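Local coordinates for lactococcus lactis MG1363 DpsA (Lactococcus lactis, PDB 1ZS3), which probably binds DNA and protects it from oxidative stress, as a twelve-subunit shell of the Dps family, at residues 109-112 with 113-116. Residues are numbered along the deposited sequence; the frame is centred on the assembly and turned at random.
Sequences WTDE and DLLE
Trp109 and Leu114 meet where the chain turns into its helix: the six-membered ring of the indole lies obliquely against the leucine, with Trp109 CE3 4.1 Å from Leu114 CD2, while Trp109 CB sits near Leu114 CG. The same ring also leans obliquely over the first turn, Trp109 CE3 lying 4.0 Å from the backbone O of Asp113. With CG anti to the carbonyl carbon (chi1 -72°), the indole is laid beside the backbone N of Trp109, from where its six-membered ring reaches Leu114 CD2. Between these partners runs the backbone of Thr110, whose O accepts the N-H of Leu114 at 2.9 Å, the bond that opens the helix, and a weak second one from Asp113 N. The pattern repeats one residue on, Leu115 N reaching Asp111 O at 3.2 Å, and again from Glu116 N to Glu112 O. Thr110 holds the N-cap position, yet its hydroxyl makes no capping bond. Thr110 OG1 is anti to the backbone N (chi1 -157°) and gives its hydrogen instead to Glu112 OE2 at 3.1 Å, arriving from above the carboxylate plane, while the methyl CG2 is turned to the side chain of Asp113. A valine here would probably leave the Glu112 carboxylate without this hydroxyl and freer to swing. Farther out, Asp111 is buried: its OD2 accepts the backbone N-H of Lys53 and its OD1 that of Ser54, tying the helix start to the loop that precedes helix 55-81. Leu115 packs on Leu162 and Asp165 of helix 142-165. The whole is the N-terminal first turn of helix 111-138, one of the long helices of the four-helix bundle that makes up a ferritin-like Dps subunit.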
ATOM      1  N   TRP A 109     -27.391  10.477 -29.578  1.00 60.14           N
ATOM      2  CA  TRP A 109     -27.914  11.484 -28.673  1.00 59.69           C
ATOM      3  C   TRP A 109     -26.793  12.368 -28.176  1.00 58.70           C
ATOM      4  O   TRP A 109     -25.626  12.005 -28.224  1.00 57.23           O
ATOM      5  CB  TRP A 109     -28.575  10.846 -27.449  1.00 60.18           C
ATOM      6  CG  TRP A 109     -29.874  10.167 -27.670  1.00 62.45           C
ATOM      7  CD1 TRP A 109     -30.460   9.864 -28.871  1.00 63.12           C
ATOM      8  CD2 TRP A 109     -30.771   9.659 -26.657  1.00 64.68           C
ATOM      9  NE1 TRP A 109     -31.655   9.197 -28.660  1.00 64.26           N
ATOM     10  CE2 TRP A 109     -31.860   9.084 -27.306  1.00 64.09           C
ATOM     11  CE3 TRP A 109     -30.747   9.673 -25.254  1.00 65.51           C
ATOM     12  CZ2 TRP A 109     -32.938   8.481 -26.615  1.00 63.96           C
ATOM     13  CZ3 TRP A 109     -31.812   9.078 -24.565  1.00 65.43           C
ATOM     14  CH2 TRP A 109     -32.878   8.518 -25.246  1.00 64.38           C
ATOM     15  N   THR A 110     -27.183  13.511 -27.630  1.00 58.49           N
ATOM     16  CA  THR A 110     -26.237  14.383 -27.010  1.00 57.95           C
ATOM     17  C   THR A 110     -26.022  13.994 -25.531  1.00 57.04           C
ATOM     18  O   THR A 110     -26.851  13.304 -24.919  1.00 57.04           O
ATOM     19  CB  THR A 110     -26.747  15.795 -27.187  1.00 57.98           C
ATOM     20  OG1 THR A 110     -25.634  16.691 -27.082  1.00 61.29           O
ATOM     21  CG2 THR A 110     -27.682  16.226 -26.045  1.00 57.61           C
ATOM     22  N   ASP A 111     -24.880  14.417 -24.992  1.00 56.37           N
ATOM     23  CA  ASP A 111     -24.510  14.155 -23.620  1.00 54.86           C
ATOM     24  C   ASP A 111     -25.535  14.671 -22.652  1.00 54.41           C
ATOM     25  O   ASP A 111     -25.868  13.984 -21.704  1.00 53.73           O
ATOM     26  CB  ASP A 111     -23.119  14.721 -23.310  1.00 53.89           C
ATOM     27  CG  ASP A 111     -22.031  13.997 -24.051  1.00 53.38           C
ATOM     28  OD1 ASP A 111     -20.863  14.394 -23.881  1.00 53.96           O
ATOM     29  OD2 ASP A 111     -22.259  13.044 -24.830  1.00 51.51           O
ATOM     30  N   GLU A 112     -26.033  15.888 -22.868  1.00 54.58           N
ATOM     31  CA  GLU A 112     -27.067  16.453 -22.014  1.00 55.58           C
ATOM     32  C   GLU A 112     -28.300  15.556 -22.015  1.00 55.47           C
ATOM     33  O   GLU A 112     -28.945  15.340 -20.982  1.00 56.17           O
ATOM     34  CB  GLU A 112     -27.422  17.890 -22.424  1.00 56.25           C
ATOM     35  CG  GLU A 112     -26.237  18.895 -22.357  1.00 58.65           C
ATOM     36  CD  GLU A 112     -25.131  18.758 -23.468  1.00 60.69           C
ATOM     37  OE1 GLU A 112     -23.913  18.725 -23.112  1.00 61.39           O
ATOM     38  OE2 GLU A 112     -25.431  18.683 -24.689  1.00 61.58           O
ATOM     39  N   ASP A 113     -28.633  14.969 -23.172  1.00 54.68           N
ATOM     40  CA  ASP A 113     -29.838  14.140 -23.275  1.00 54.08           C
ATOM     41  C   ASP A 113     -29.628  12.743 -22.680  1.00 53.01           C
ATOM     42  O   ASP A 113     -30.554  12.192 -22.117  1.00 52.54           O
ATOM     43  CB  ASP A 113     -30.351  14.008 -24.731  1.00 54.43           C
ATOM     44  CG  ASP A 113     -30.900  15.360 -25.320  1.00 53.70           C
ATOM     45  OD1 ASP A 113     -31.633  16.068 -24.591  1.00 52.90           O
ATOM     46  OD2 ASP A 113     -30.657  15.775 -26.472  1.00 52.17           O
ATOM     47  N   LEU A 114     -28.444  12.156 -22.819  1.00 52.16           N
ATOM     48  CA  LEU A 114     -28.196  10.871 -22.158  1.00 51.64           C
ATOM     49  C   LEU A 114     -28.381  11.015 -20.663  1.00 51.20           C
ATOM     50  O   LEU A 114     -29.018  10.195 -20.035  1.00 51.72           O
ATOM     51  CB  LEU A 114     -26.782  10.401 -22.469  1.00 51.31           C
ATOM     52  CG  LEU A 114     -26.596   9.962 -23.928  1.00 51.95           C
ATOM     53  CD1 LEU A 114     -25.168  10.169 -24.310  1.00 52.83           C
ATOM     54  CD2 LEU A 114     -26.976   8.496 -24.076  1.00 51.95           C
ATOM     55  N   LEU A 115     -27.832  12.085 -20.093  1.00 50.81           N
ATOM     56  CA  LEU A 115     -27.884  12.281 -18.641  1.00 50.40           C
ATOM     57  C   LEU A 115     -29.293  12.403 -18.190  1.00 50.55           C
ATOM     58  O   LEU A 115     -29.690  11.778 -17.207  1.00 50.60           O
ATOM     59  CB  LEU A 115     -27.097  13.508 -18.223  1.00 50.16           C
ATOM     60  CG  LEU A 115     -25.710  13.116 -17.698  1.00 50.92           C
ATOM     61  CD1 LEU A 115     -24.877  12.382 -18.722  1.00 51.50           C
ATOM     62  CD2 LEU A 115     -24.980  14.320 -17.218  1.00 52.69           C
ATOM     63  N   GLU A 116     -30.063  13.185 -18.930  1.00 50.74           N
ATOM     64  CA  GLU A 116     -31.470  13.411 -18.621  1.00 50.93           C
ATOM     65  C   GLU A 116     -32.315  12.118 -18.653  1.00 49.45           C
ATOM     66  O   GLU A 116     -33.216  11.941 -17.840  1.00 49.69           O
ATOM     67  CB  GLU A 116     -32.012  14.447 -19.583  1.00 52.22           C
ATOM     68  CG  GLU A 116     -33.146  15.272 -19.000  1.00 55.19           C
ATOM     69  CD  GLU A 116     -33.337  16.574 -19.742  1.00 58.38           C
ATOM     70  OE1 GLU A 116     -32.823  17.632 -19.262  1.00 60.07           O
ATOM     71  OE2 GLU A 116     -33.964  16.504 -20.829  1.00 60.78           O
TER